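Local coordinates for DNA alpha-glucosyltransferase (PDB 1XV5), which belongs to the GT-B class of glycosyltransferases, built from two Rossmann-like domains that face each other across a cleft, at residues Q176-R185 with Y379-S388. Residues are numbered along the deposited sequence; the frame is centred on the assembly and turned at random.
Sequences QPPMDIVKVR and YEFLYQHQDS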
ATOM      1  N   GLN A 176       3.783 -10.258   1.553  1.00 14.19           N
ATOM      2  CA  GLN A 176       2.708  -9.522   0.898  1.00 14.28           C
ATOM      3  C   GLN A 176       2.126  -8.646   1.995  1.00 13.15           C
ATOM      4  O   GLN A 176       2.052  -9.073   3.146  1.00 14.93           O
ATOM      5  CB  GLN A 176       1.594 -10.451   0.416  1.00 12.69           C
ATOM      6  CG  GLN A 176       1.982 -11.450  -0.638  1.00 14.08           C
ATOM      7  CD  GLN A 176       0.863 -12.443  -0.886  1.00 15.38           C
ATOM      8  OE1 GLN A 176      -0.170 -12.107  -1.477  1.00 16.94           O
ATOM      9  NE2 GLN A 176       1.054 -13.668  -0.418  1.00 10.92           N
ATOM     10  N   PRO A 177       1.719  -7.411   1.664  1.00 14.67           N
ATOM     11  CA  PRO A 177       1.132  -6.503   2.661  1.00 12.29           C
ATOM     12  C   PRO A 177      -0.336  -6.918   2.831  1.00 13.28           C
ATOM     13  O   PRO A 177      -1.173  -6.634   1.970  1.00 13.25           O
ATOM     14  CB  PRO A 177       1.301  -5.133   2.013  1.00 13.96           C
ATOM     15  CG  PRO A 177       1.162  -5.435   0.549  1.00 13.11           C
ATOM     16  CD  PRO A 177       1.932  -6.726   0.373  1.00 13.69           C
ATOM     17  N   PRO A 178      -0.668  -7.588   3.949  1.00 12.90           N
ATOM     18  CA  PRO A 178      -2.025  -8.062   4.228  1.00 13.49           C
ATOM     19  C   PRO A 178      -3.025  -7.067   4.787  1.00 13.66           C
ATOM     20  O   PRO A 178      -2.666  -6.070   5.406  1.00 14.67           O
ATOM     21  CB  PRO A 178      -1.803  -9.214   5.221  1.00 13.15           C
ATOM     22  CG  PRO A 178      -0.273  -9.293   5.425  1.00 12.40           C
ATOM     23  CD  PRO A 178       0.215  -7.920   5.075  1.00 12.33           C
ATOM     24  N   MET A 179      -4.296  -7.378   4.571  1.00 15.25           N
ATOM     25  CA  MET A 179      -5.392  -6.567   5.073  1.00 15.58           C
ATOM     26  C   MET A 179      -6.496  -7.520   5.500  1.00 15.32           C
ATOM     27  O   MET A 179      -6.647  -8.592   4.916  1.00 14.02           O
ATOM     28  CB  MET A 179      -5.920  -5.643   3.975  1.00 17.14           C
ATOM     29  CG  MET A 179      -7.081  -4.776   4.408  1.00 19.41           C
ATOM     30  SD  MET A 179      -7.557  -3.617   3.117  1.00 17.74           S
ATOM     31  CE  MET A 179      -8.880  -4.538   2.310  1.00 19.09           C
ATOM     32  N   ASP A 180      -7.249  -7.151   6.533  1.00 15.67           N
ATOM     33  CA  ASP A 180      -8.355  -7.988   6.961  1.00 14.90           C
ATOM     34  C   ASP A 180      -9.461  -7.645   5.968  1.00 15.88           C
ATOM     35  O   ASP A 180     -10.234  -6.702   6.170  1.00 15.12           O
ATOM     36  CB  ASP A 180      -8.811  -7.636   8.378  1.00 15.76           C
ATOM     37  CG  ASP A 180      -9.856  -8.602   8.906  1.00 18.31           C
ATOM     38  OD1 ASP A 180     -10.574  -9.207   8.081  1.00 17.98           O
ATOM     39  OD2 ASP A 180      -9.968  -8.749  10.143  1.00 17.54           O
ATOM     40  N   ILE A 181      -9.510  -8.403   4.881  1.00 14.88           N
ATOM     41  CA  ILE A 181     -10.486  -8.194   3.822  1.00 13.89           C
ATOM     42  C   ILE A 181     -11.915  -8.495   4.277  1.00 16.22           C
ATOM     43  O   ILE A 181     -12.868  -7.847   3.840  1.00 16.09           O
ATOM     44  CB  ILE A 181     -10.097  -9.053   2.601  1.00 14.08           C
ATOM     45  CG1 ILE A 181      -8.838  -8.453   1.964  1.00 13.32           C
ATOM     46  CG2 ILE A 181     -11.249  -9.132   1.607  1.00 13.05           C
ATOM     47  CD1 ILE A 181      -8.169  -9.327   0.922  1.00 14.41           C
ATOM     48  N   VAL A 182     -12.052  -9.472   5.164  1.00 15.81           N
ATOM     49  CA  VAL A 182     -13.356  -9.849   5.691  1.00 16.68           C
ATOM     50  C   VAL A 182     -13.952  -8.678   6.472  1.00 17.01           C
ATOM     51  O   VAL A 182     -15.125  -8.343   6.318  1.00 16.15           O
ATOM     52  CB  VAL A 182     -13.235 -11.066   6.636  1.00 17.20           C
ATOM     53  CG1 VAL A 182     -14.596 -11.421   7.212  1.00 18.94           C
ATOM     54  CG2 VAL A 182     -12.644 -12.249   5.884  1.00 19.51           C
ATOM     55  N   LYS A 183     -13.131  -8.057   7.313  1.00 17.65           N
ATOM     56  CA  LYS A 183     -13.580  -6.932   8.122  1.00 17.64           C
ATOM     57  C   LYS A 183     -14.097  -5.769   7.278  1.00 17.43           C
ATOM     58  O   LYS A 183     -15.114  -5.163   7.607  1.00 18.07           O
ATOM     59  CB  LYS A 183     -12.450  -6.454   9.033  1.00 20.48           C
ATOM     60  CG  LYS A 183     -12.879  -5.377  10.017  1.00 25.15           C
ATOM     61  CD  LYS A 183     -11.825  -5.146  11.089  1.00 29.46           C
ATOM     62  CE  LYS A 183     -11.556  -6.425  11.869  1.00 32.36           C
ATOM     63  NZ  LYS A 183     -12.814  -7.035  12.391  1.00 35.87           N
ATOM     64  N   VAL A 184     -13.398  -5.449   6.194  1.00 15.57           N
ATOM     65  CA  VAL A 184     -13.834  -4.364   5.327  1.00 13.81           C
ATOM     66  C   VAL A 184     -15.174  -4.713   4.690  1.00 13.70           C
ATOM     67  O   VAL A 184     -16.076  -3.877   4.633  1.00 14.65           O
ATOM     68  CB  VAL A 184     -12.790  -4.070   4.222  1.00 15.50           C
ATOM     69  CG1 VAL A 184     -13.366  -3.105   3.196  1.00 15.04           C
ATOM     70  CG2 VAL A 184     -11.541  -3.471   4.852  1.00 14.50           C
ATOM     71  N   ARG A 185     -15.323  -5.946   4.212  1.00 12.97           N
ATOM     72  CA  ARG A 185     -16.600  -6.319   3.610  1.00 13.71           C
ATOM     73  C   ARG A 185     -17.738  -6.246   4.620  1.00 13.51           C
ATOM     74  O   ARG A 185     -18.823  -5.754   4.310  1.00 13.92           O
ATOM     75  CB  ARG A 185     -16.566  -7.734   3.029  1.00 12.82           C
ATOM     76  CG  ARG A 185     -17.968  -8.174   2.583  1.00 14.29           C
ATOM     77  CD  ARG A 185     -18.002  -9.471   1.794  1.00 14.64           C
ATOM     78  NE  ARG A 185     -19.365  -9.730   1.320  1.00 15.75           N
ATOM     79  CZ  ARG A 185     -19.670 -10.556   0.324  1.00 17.60           C
ATOM     80  NH1 ARG A 185     -18.710 -11.216  -0.314  1.00 16.30           N
ATOM     81  NH2 ARG A 185     -20.937 -10.711  -0.046  1.00 19.19           N
ATOM     82  N   TYR A 379     -14.016 -10.684  -4.662  1.00 12.51           N
ATOM     83  CA  TYR A 379     -13.844 -10.656  -3.219  1.00 13.60           C
ATOM     84  C   TYR A 379     -13.184 -11.938  -2.723  1.00 13.95           C
ATOM     85  O   TYR A 379     -12.216 -11.889  -1.966  1.00 13.92           O
ATOM     86  CB  TYR A 379     -15.192 -10.465  -2.520  1.00 13.36           C
ATOM     87  CG  TYR A 379     -15.131 -10.703  -1.024  1.00 16.46           C
ATOM     88  CD1 TYR A 379     -15.484 -11.938  -0.480  1.00 18.56           C
ATOM     89  CD2 TYR A 379     -14.676  -9.707  -0.156  1.00 17.61           C
ATOM     90  CE1 TYR A 379     -15.386 -12.177   0.891  1.00 20.67           C
ATOM     91  CE2 TYR A 379     -14.573  -9.936   1.215  1.00 19.52           C
ATOM     92  CZ  TYR A 379     -14.929 -11.172   1.731  1.00 21.49           C
ATOM     93  OH  TYR A 379     -14.827 -11.410   3.083  1.00 26.20           O
ATOM     94  N   GLU A 380     -13.701 -13.086  -3.149  1.00 12.94           N
ATOM     95  CA  GLU A 380     -13.140 -14.363  -2.713  1.00 14.27           C
ATOM     96  C   GLU A 380     -11.706 -14.554  -3.197  1.00 13.50           C
ATOM     97  O   GLU A 380     -10.855 -15.045  -2.462  1.00 13.35           O
ATOM     98  CB  GLU A 380     -14.002 -15.529  -3.208  1.00 17.12           C
ATOM     99  CG  GLU A 380     -13.461 -16.899  -2.801  1.00 20.71           C
ATOM    100  CD  GLU A 380     -13.426 -17.098  -1.294  1.00 23.78           C
ATOM    101  OE1 GLU A 380     -12.743 -18.036  -0.830  1.00 26.58           O
ATOM    102  OE2 GLU A 380     -14.088 -16.324  -0.567  1.00 25.34           O
ATOM    103  N   PHE A 381     -11.439 -14.160  -4.437  1.00 13.89           N
ATOM    104  CA  PHE A 381     -10.099 -14.305  -4.998  1.00 13.24           C
ATOM    105  C   PHE A 381      -9.071 -13.483  -4.224  1.00 13.50           C
ATOM    106  O   PHE A 381      -8.004 -13.979  -3.864  1.00 12.61           O
ATOM    107  CB  PHE A 381     -10.091 -13.859  -6.460  1.00 14.07           C
ATOM    108  CG  PHE A 381      -8.758 -14.026  -7.138  1.00 15.20           C
ATOM    109  CD1 PHE A 381      -8.290 -15.290  -7.483  1.00 14.40           C
ATOM    110  CD2 PHE A 381      -7.973 -12.917  -7.440  1.00 14.77           C
ATOM    111  CE1 PHE A 381      -7.063 -15.450  -8.122  1.00 14.80           C
ATOM    112  CE2 PHE A 381      -6.745 -13.063  -8.077  1.00 16.18           C
ATOM    113  CZ  PHE A 381      -6.285 -14.335  -8.422  1.00 15.91           C
ATOM    114  N   LEU A 382      -9.396 -12.217  -3.984  1.00 13.38           N
ATOM    115  CA  LEU A 382      -8.488 -11.335  -3.269  1.00 13.24           C
ATOM    116  C   LEU A 382      -8.332 -11.774  -1.816  1.00 12.25           C
ATOM    117  O   LEU A 382      -7.259 -11.639  -1.236  1.00 12.39           O
ATOM    118  CB  LEU A 382      -8.989  -9.892  -3.369  1.00 14.36           C
ATOM    119  CG  LEU A 382      -8.969  -9.365  -4.812  1.00 13.96           C
ATOM    120  CD1 LEU A 382      -9.580  -7.972  -4.864  1.00 16.75           C
ATOM    121  CD2 LEU A 382      -7.535  -9.342  -5.342  1.00 13.58           C
ATOM    122  N   TYR A 383      -9.403 -12.305  -1.237  1.00 12.56           N
ATOM    123  CA  TYR A 383      -9.356 -12.803   0.136  1.00 13.41           C
ATOM    124  C   TYR A 383      -8.343 -13.953   0.198  1.00 14.39           C
ATOM    125  O   TYR A 383      -7.447 -13.978   1.048  1.00 13.34           O
ATOM    126  CB  TYR A 383     -10.741 -13.309   0.544  1.00 13.95           C
ATOM    127  CG  TYR A 383     -10.738 -14.184   1.774  1.00 14.97           C
ATOM    128  CD1 TYR A 383     -10.522 -13.643   3.041  1.00 16.90           C
ATOM    129  CD2 TYR A 383     -10.929 -15.561   1.667  1.00 18.45           C
ATOM    130  CE1 TYR A 383     -10.495 -14.454   4.175  1.00 20.22           C
ATOM    131  CE2 TYR A 383     -10.901 -16.382   2.795  1.00 20.20           C
ATOM    132  CZ  TYR A 383     -10.686 -15.820   4.043  1.00 22.63           C
ATOM    133  OH  TYR A 383     -10.674 -16.624   5.162  1.00 23.70           O
ATOM    134  N   GLN A 384      -8.490 -14.907  -0.718  1.00 13.19           N
ATOM    135  CA  GLN A 384      -7.592 -16.054  -0.776  1.00 13.67           C
ATOM    136  C   GLN A 384      -6.156 -15.618  -1.044  1.00 13.76           C
ATOM    137  O   GLN A 384      -5.208 -16.207  -0.532  1.00 13.70           O
ATOM    138  CB  GLN A 384      -8.039 -17.021  -1.879  1.00 14.13           C
ATOM    139  CG  GLN A 384      -9.312 -17.786  -1.550  1.00 18.58           C
ATOM    140  CD  GLN A 384      -9.100 -18.812  -0.450  1.00 23.56           C
ATOM    141  OE1 GLN A 384     -10.051 -19.254   0.197  1.00 28.87           O
ATOM    142  NE2 GLN A 384      -7.851 -19.203  -0.242  1.00 25.72           N
ATOM    143  N   HIS A 385      -5.997 -14.570  -1.842  1.00 12.99           N
ATOM    144  CA  HIS A 385      -4.662 -14.112  -2.180  1.00 10.73           C
ATOM    145  C   HIS A 385      -3.915 -13.323  -1.120  1.00 13.16           C
ATOM    146  O   HIS A 385      -2.723 -13.549  -0.918  1.00 12.86           O
ATOM    147  CB  HIS A 385      -4.692 -13.272  -3.457  1.00 12.10           C
ATOM    148  CG  HIS A 385      -3.330 -12.867  -3.933  1.00 11.90           C
ATOM    149  ND1 HIS A 385      -2.893 -11.560  -3.925  1.00 15.47           N
ATOM    150  CD2 HIS A 385      -2.291 -13.608  -4.382  1.00  8.48           C
ATOM    151  CE1 HIS A 385      -1.642 -11.514  -4.349  1.00 10.02           C
ATOM    152  NE2 HIS A 385      -1.254 -12.744  -4.633  1.00 14.75           N
ATOM    153  N   GLN A 386      -4.602 -12.421  -0.425  1.00 12.49           N
ATOM    154  CA  GLN A 386      -3.884 -11.572   0.521  1.00 13.12           C
ATOM    155  C   GLN A 386      -4.557 -11.194   1.841  1.00 13.55           C
ATOM    156  O   GLN A 386      -4.220 -10.163   2.427  1.00 14.61           O
ATOM    157  CB  GLN A 386      -3.460 -10.300  -0.238  1.00 12.94           C
ATOM    158  CG  GLN A 386      -2.138  -9.686   0.189  1.00 13.20           C
ATOM    159  CD  GLN A 386      -1.540  -8.803  -0.896  1.00 12.87           C
ATOM    160  OE1 GLN A 386      -1.295  -9.263  -2.018  1.00 12.06           O
ATOM    161  NE2 GLN A 386      -1.300  -7.534  -0.572  1.00 11.78           N
ATOM    162  N   ASP A 387      -5.494 -12.006   2.328  1.00 12.80           N
ATOM    163  CA  ASP A 387      -6.131 -11.676   3.605  1.00 13.12           C
ATOM    164  C   ASP A 387      -5.113 -11.855   4.735  1.00 12.36           C
ATOM    165  O   ASP A 387      -4.246 -12.725   4.665  1.00 12.79           O
ATOM    166  CB  ASP A 387      -7.331 -12.581   3.883  1.00 13.69           C
ATOM    167  CG  ASP A 387      -8.108 -12.150   5.121  1.00 16.22           C
ATOM    168  OD1 ASP A 387      -8.838 -11.137   5.048  1.00 14.96           O
ATOM    169  OD2 ASP A 387      -7.980 -12.813   6.174  1.00 16.64           O
ATOM    170  N   SER A 388      -5.230 -11.035   5.776  1.00 13.01           N
ATOM    171  CA  SER A 388      -4.323 -11.112   6.920  1.00 14.43           C
ATOM    172  C   SER A 388      -4.287 -12.500   7.556  1.00 15.57           C
ATOM    173  O   SER A 388      -3.240 -12.945   8.031  1.00 16.47           O
ATOM    174  CB  SER A 388      -4.731 -10.089   7.984  1.00 13.04           C
ATOM    175  OG  SER A 388      -4.585  -8.764   7.509  1.00 14.87           O
TER
HETATM  176  O   HOH W   1      -9.272 -11.738   8.261  1.00 22.67           O
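Arg185 lies across one face of the Tyr379 ring, touching it with CB, CG, CD and NH1. CG is anti to the backbone N (chi1 172°) and the chain is extended as far as NE, which carries it over that face. Arg185 CB starts beside Tyr379 CE2 at 3.5 Å, CG follows at the same ring atom, and CD sits above the face, 3.6 Å from the ring centroid, as a CH-pi contact. Beyond it the guanidinium stands nearly upright on the ring, the planes 86° apart, so that an edge points at the ring; NH1 comes 3.3 Å from Tyr379 CD1, and CZ lies over the face in a cation-pi contact. Glu376 takes NH2 in a salt bridge. A long flexible chain ending in a flat cation suits this place, giving the ring both methylenes and charge.

One turn earlier, branched Ile181 spreads its methyls: CG2 meets Tyr379 CE2 at 3.4 Å, while CD1 reaches the backbone of Leu382 and Tyr383.

Polar bonds gather around Asp180 and Asp387, both N-caps, where a short carboxylate readily reaches backbone N-H groups. Asp387 OD1 accepts from Ile181 N (2.8 Å), nearly along its C-O axis, while OD2 pairs with Ser389. Asp180 caps its own helix through Lys183 N, and a water donating to both aspartates, weakly to Asp180, probably eases their mutual repulsion. Met179 and Asp387 form a single backbone bridge, with Ser388 N donating to Met179 O (3.0 Å). Gln386 suits its buried place because its amide offers both donor and acceptor: NE2 donates to Pro177 O (2.7 Å) from above the carbonyl plane, and OE1 accepts from Leu306 N.

Segment 176-185 follows the last strand of one sheet and precedes the other sheet, while 379-388 joins helices 368-386 and 388-399: paired interdomain crossings near the UDP cleft, typical of the GT-B fold.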